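Local coordinates for protein putative cytidylyltransferase (Burkholderia pseudomallei, PDB 5X9Q) that probably transfers the adenylyl group of ATP to D-glycero-beta-D-manno-heptose 1-phosphate, forming ADP-heptose in the heptose biosynthesis pathway, at residues S33-V38 with G63-V68; V68-D73 with D104-F109. All coordinates share one frame; numbering follows the deposited sequence.

Contact 1: S33-V38 with G63-V68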
loop_
_atom_site.group_PDB
_atom_site.type_symbol
_atom_site.label_atom_id
_atom_site.label_comp_id
_atom_site.label_asym_id
_atom_site.label_seq_id
_atom_site.Cartn_x
_atom_site.Cartn_y
_atom_site.Cartn_z
ATOM N N SER A 33 -7.970 -20.895 15.262
ATOM C CA SER A 33 -8.828 -19.807 15.723
ATOM C C SER A 33 -9.056 -18.734 14.657
ATOM O O SER A 33 -9.754 -17.753 14.909
ATOM C CB SER A 33 -8.241 -19.139 16.965
ATOM O OG SER A 33 -7.074 -18.416 16.648
ATOM N N LEU A 34 -8.489 -18.925 13.468
ATOM C CA LEU A 34 -8.723 -18.003 12.362
ATOM C C LEU A 34 -10.138 -18.181 11.788
ATOM O O LEU A 34 -10.694 -19.278 11.807
ATOM C CB LEU A 34 -7.659 -18.195 11.273
ATOM C CG LEU A 34 -6.217 -17.784 11.629
ATOM C CD1 LEU A 34 -5.280 -17.961 10.449
ATOM C CD2 LEU A 34 -6.158 -16.319 12.095
ATOM N N PRO A 35 -10.742 -17.082 11.308
ATOM C CA PRO A 35 -12.084 -17.102 10.714
ATOM C C PRO A 35 -12.083 -17.827 9.367
ATOM O O PRO A 35 -11.225 -17.559 8.522
ATOM C CB PRO A 35 -12.415 -15.619 10.514
ATOM C CG PRO A 35 -11.356 -14.865 11.231
ATOM C CD PRO A 35 -10.155 -15.731 11.278
ATOM N N ALA A 36 -13.024 -18.735 9.154
ATOM C CA ALA A 36 -13.103 -19.404 7.870
ATOM C C ALA A 36 -13.911 -18.512 6.930
ATOM O O ALA A 36 -14.753 -17.755 7.385
ATOM C CB ALA A 36 -13.723 -20.765 8.029
ATOM N N PRO A 37 -13.621 -18.546 5.623
ATOM C CA PRO A 37 -12.551 -19.293 4.954
ATOM C C PRO A 37 -11.232 -18.533 4.977
ATOM O O PRO A 37 -11.203 -17.311 4.797
ATOM C CB PRO A 37 -13.071 -19.435 3.518
ATOM C CG PRO A 37 -13.958 -18.261 3.319
ATOM C CD PRO A 37 -14.530 -17.896 4.658
ATOM N N VAL A 38 -10.146 -19.260 5.204
ATOM C CA VAL A 38 -8.822 -18.681 5.228
ATOM C C VAL A 38 -8.216 -18.635 3.835
ATOM O O VAL A 38 -8.169 -19.649 3.126
ATOM C CB VAL A 38 -7.916 -19.463 6.169
ATOM C CG1 VAL A 38 -6.494 -18.920 6.128
ATOM C CG2 VAL A 38 -8.502 -19.423 7.587
ATOM N N GLY A 63 -12.663 -14.267 1.077
ATOM C CA GLY A 63 -12.651 -15.004 2.328
ATOM C C GLY A 63 -12.784 -14.075 3.509
ATOM O O GLY A 63 -13.153 -12.932 3.326
ATOM N N ALA A 64 -12.525 -14.573 4.715
ATOM C CA ALA A 64 -12.619 -13.766 5.929
ATOM C C ALA A 64 -11.235 -13.380 6.469
ATOM O O ALA A 64 -11.100 -12.648 7.445
ATOM C CB ALA A 64 -13.398 -14.509 6.985
ATOM N N CYS A 65 -10.197 -13.896 5.844
ATOM C CA CYS A 65 -8.879 -13.792 6.425
ATOM C C CYS A 65 -7.833 -13.987 5.331
ATOM O O CYS A 65 -7.925 -14.944 4.554
ATOM C CB CYS A 65 -8.749 -14.843 7.526
ATOM S SG CYS A 65 -7.152 -14.926 8.215
ATOM N N LEU A 66 -6.848 -13.099 5.248
ATOM C CA LEU A 66 -5.881 -13.203 4.174
ATOM C C LEU A 66 -4.468 -13.282 4.687
ATOM O O LEU A 66 -3.975 -12.345 5.322
ATOM C CB LEU A 66 -6.000 -12.026 3.220
ATOM C CG LEU A 66 -4.939 -11.998 2.117
ATOM C CD1 LEU A 66 -5.011 -13.246 1.220
ATOM C CD2 LEU A 66 -4.996 -10.696 1.281
ATOM N N ILE A 67 -3.807 -14.385 4.343
ATOM C CA ILE A 67 -2.417 -14.616 4.700
ATOM C C ILE A 67 -1.542 -14.509 3.455
ATOM O O ILE A 67 -1.854 -15.091 2.413
ATOM C CB ILE A 67 -2.238 -16.016 5.355
ATOM C CG1 ILE A 67 -3.227 -16.202 6.506
ATOM C CG2 ILE A 67 -0.804 -16.226 5.804
ATOM C CD1 ILE A 67 -3.116 -17.536 7.203
ATOM N N VAL A 68 -0.443 -13.767 3.559
ATOM C CA VAL A 68 0.510 -13.648 2.459
ATOM C C VAL A 68 1.867 -14.271 2.841
ATOM O O VAL A 68 2.444 -13.948 3.881
ATOM C CB VAL A 68 0.698 -12.185 2.060
ATOM C CG1 VAL A 68 1.516 -12.090 0.789
ATOM C CG2 VAL A 68 -0.673 -11.525 1.861
#
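The backbone N-H of A64 donates to the carbonyl O of P37, with A64 N to P37 O at 3.0 Å. The bond is close to straight, 164° at the hydrogen, and the donor lies in the carbonyl plane. It ties together the two entrances to neighbouring parallel strands, 38-43 and 65-71. These strands and helix 50-62 between them form a beta-alpha-beta unit of the Rossmann-like nucleotidyltransferase fold. The peptide bond before P37 is cis. The P37 ring packs against the turn that leaves the helix, with P37 CG 3.6 Å from G63 CA.

The bend in 35-37 closes around the methyl group of A64, with A64 CB 3.5 Å from A36 O. P35 CB approaches the same methyl group, A64 CB, at 3.8 Å. C65 is the next residue inward. Its CB faces P35, with C65 CB 3.8 Å from P35 O, while its SG turns towards L34. W105 of the adjoining strand also packs on C65.

Deeper in, the contact is apolar. L27 of helix 24-30 touches both L34 and I67, so that helix covers this side of the sheet. The I67 side chain is extended at its outer bond (chi2 -180°), which carries its CD1 out to the incoming loop. There I67 CD1 meets two methyl groups from side chains that lie at a slant to its own: L34 CD1 at 3.9 Å and V38 CG1 at 3.8 Å.

Contact 2: V68-D73 with D104-F109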
loop_
_atom_site.group_PDB
_atom_site.type_symbol
_atom_site.label_atom_id
_atom_site.label_comp_id
_atom_site.label_asym_id
_atom_site.label_seq_id
_atom_site.Cartn_x
_atom_site.Cartn_y
_atom_site.Cartn_z
ATOM N N VAL A 68 -0.443 -13.767 3.559
ATOM C CA VAL A 68 0.510 -13.648 2.459
ATOM C C VAL A 68 1.867 -14.271 2.841
ATOM O O VAL A 68 2.444 -13.948 3.881
ATOM C CB VAL A 68 0.698 -12.185 2.060
ATOM C CG1 VAL A 68 1.516 -12.090 0.789
ATOM C CG2 VAL A 68 -0.673 -11.525 1.861
ATOM N N GLY A 69 2.344 -15.208 2.029
ATOM C CA GLY A 69 3.654 -15.807 2.223
ATOM C C GLY A 69 4.714 -15.090 1.405
ATOM O O GLY A 69 4.532 -14.815 0.207
ATOM N N VAL A 70 5.831 -14.770 2.039
ATOM C CA VAL A 70 6.841 -13.968 1.346
ATOM C C VAL A 70 8.200 -14.662 1.290
ATOM O O VAL A 70 8.807 -14.961 2.329
ATOM C CB VAL A 70 6.996 -12.604 2.008
ATOM C CG1 VAL A 70 8.050 -11.784 1.287
ATOM C CG2 VAL A 70 5.654 -11.889 2.009
ATOM N N ASN A 71 8.663 -14.926 0.074
ATOM C CA ASN A 71 9.961 -15.561 -0.120
ATOM C C ASN A 71 11.078 -14.832 0.633
ATOM O O ASN A 71 11.260 -13.615 0.466
ATOM C CB ASN A 71 10.301 -15.604 -1.614
ATOM C CG ASN A 71 9.259 -16.334 -2.431
ATOM O OD1 ASN A 71 8.149 -15.825 -2.661
ATOM N ND2 ASN A 71 9.622 -17.513 -2.919
ATOM N N SER A 72 11.861 -15.597 1.395
ATOM C CA SER A 72 13.100 -15.083 1.997
ATOM C C SER A 72 14.060 -14.722 0.890
ATOM O O SER A 72 13.898 -15.164 -0.257
ATOM C CB SER A 72 13.778 -16.106 2.909
ATOM O OG SER A 72 14.454 -17.077 2.121
ATOM N N ASP A 73 15.067 -13.929 1.237
ATOM C CA ASP A 73 16.030 -13.464 0.244
ATOM C C ASP A 73 16.758 -14.643 -0.411
ATOM O O ASP A 73 16.894 -14.681 -1.644
ATOM C CB ASP A 73 17.036 -12.506 0.897
ATOM C CG ASP A 73 16.370 -11.237 1.449
ATOM O OD1 ASP A 73 15.416 -10.732 0.807
ATOM O OD2 ASP A 73 16.777 -10.767 2.547
ATOM N N ASP A 104 -4.135 -9.619 6.435
ATOM C CA ASP A 104 -4.200 -9.837 7.883
ATOM C C ASP A 104 -2.898 -10.375 8.468
ATOM O O ASP A 104 -2.492 -9.970 9.550
ATOM C CB ASP A 104 -5.332 -10.798 8.231
ATOM C CG ASP A 104 -6.676 -10.256 7.812
ATOM O OD1 ASP A 104 -7.220 -9.388 8.539
ATOM O OD2 ASP A 104 -7.172 -10.666 6.737
ATOM N N TRP A 105 -2.225 -11.266 7.752
ATOM C CA TRP A 105 -1.028 -11.894 8.296
ATOM C C TRP A 105 0.020 -12.028 7.213
ATOM O O TRP A 105 -0.291 -12.420 6.099
ATOM C CB TRP A 105 -1.344 -13.279 8.898
ATOM C CG TRP A 105 -2.413 -13.244 9.971
ATOM C CD1 TRP A 105 -3.729 -13.638 9.852
ATOM C CD2 TRP A 105 -2.267 -12.749 11.305
ATOM N NE1 TRP A 105 -4.389 -13.433 11.037
ATOM C CE2 TRP A 105 -3.517 -12.889 11.944
ATOM C CE3 TRP A 105 -1.194 -12.212 12.031
ATOM C CZ2 TRP A 105 -3.725 -12.501 13.269
ATOM C CZ3 TRP A 105 -1.404 -11.831 13.347
ATOM C CH2 TRP A 105 -2.656 -11.983 13.952
ATOM N N VAL A 106 1.266 -11.707 7.546
ATOM C CA VAL A 106 2.373 -11.866 6.605
ATOM C C VAL A 106 3.412 -12.821 7.212
ATOM O O VAL A 106 3.901 -12.590 8.329
ATOM C CB VAL A 106 3.035 -10.506 6.252
ATOM C CG1 VAL A 106 4.076 -10.681 5.152
ATOM C CG2 VAL A 106 1.956 -9.480 5.831
ATOM N N VAL A 107 3.713 -13.894 6.477
ATOM C CA VAL A 107 4.648 -14.941 6.911
ATOM C C VAL A 107 5.765 -15.129 5.897
ATOM O O VAL A 107 5.499 -15.229 4.696
ATOM C CB VAL A 107 3.959 -16.301 7.057
ATOM C CG1 VAL A 107 4.981 -17.367 7.385
ATOM C CG2 VAL A 107 2.951 -16.241 8.123
ATOM N N GLY A 108 7.010 -15.180 6.355
ATOM C CA GLY A 108 8.113 -15.509 5.458
ATOM C C GLY A 108 8.337 -17.009 5.341
ATOM O O GLY A 108 8.055 -17.743 6.285
ATOM N N PHE A 109 8.882 -17.473 4.217
ATOM C CA PHE A 109 9.303 -18.865 4.110
ATOM C C PHE A 109 10.607 -18.933 3.338
ATOM O O PHE A 109 10.866 -18.092 2.487
ATOM C CB PHE A 109 8.232 -19.742 3.442
ATOM C CG PHE A 109 7.917 -19.355 2.030
ATOM C CD1 PHE A 109 6.984 -18.348 1.758
ATOM C CD2 PHE A 109 8.542 -19.997 0.968
ATOM C CE1 PHE A 109 6.687 -17.980 0.440
ATOM C CE2 PHE A 109 8.253 -19.644 -0.356
ATOM C CZ PHE A 109 7.319 -18.624 -0.621
#
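F109 lays its ring along the backbone of G69-N71. Its CB leaves strand 105-109 on the same face of the sheet as V107. At chi1 62°, CG sits between the backbone N and the carbonyl carbon, and the ring swings across to the neighbouring strand. F109 CD1 comes first, 3.8 Å from V70 N. F109 CE1 follows, 3.6 Å from G69 C, which lies at the ring edge near its plane. F109 CZ, the tip, is 3.5 Å from N71 CG, which F109 CE2 also borders. N71 CA stands over one ring face in a CH-pi contact, 4.2 Å from the F109 ring centroid. The N71 amide plane is turned 57° from the ring.

The two parallel strands belong to a beta-alpha-beta crossover of the Rossmann-like sheet, in which 105-109 is an outermost strand within this chain. Their backbones alternate as donor and acceptor: V68 N to W105 O, V107 N to V68 O, V70 N to V107 O (short, 2.7 Å), and F109 N to V70 O. On the face of V68 and V70, V70 CG2 meets V106 CG1 at 3.7 Å, and helix 90-98 covers V70. L117 of helix 115-121 touches V107 and F109 on the other face. Past the strand end, S72 N donates to F109 O at 2.9 Å. S72 is also the N-cap of helix 73-76, with its OG accepting from S75 N.

Overall arrangement
Both contacts use strand 65-71 and share V68. Contact 1 joins its start to the loop before strand 38-43, while contact 2 joins its later part to strand 105-109. Contact 1 is only partly buried, with prolines at its outer end, whereas contact 2 lies in the core. Their chemistry differs accordingly. A single backbone bond and aliphatic side chains hold contact 1; a regular series of backbone bonds and one aromatic ring hold contact 2. The two meet directly at L66. Its N probably bonds to D104 OD2, and its O to W105 N. W105 NE1 also packs against L34 CD2, linking the loop to the edge strand.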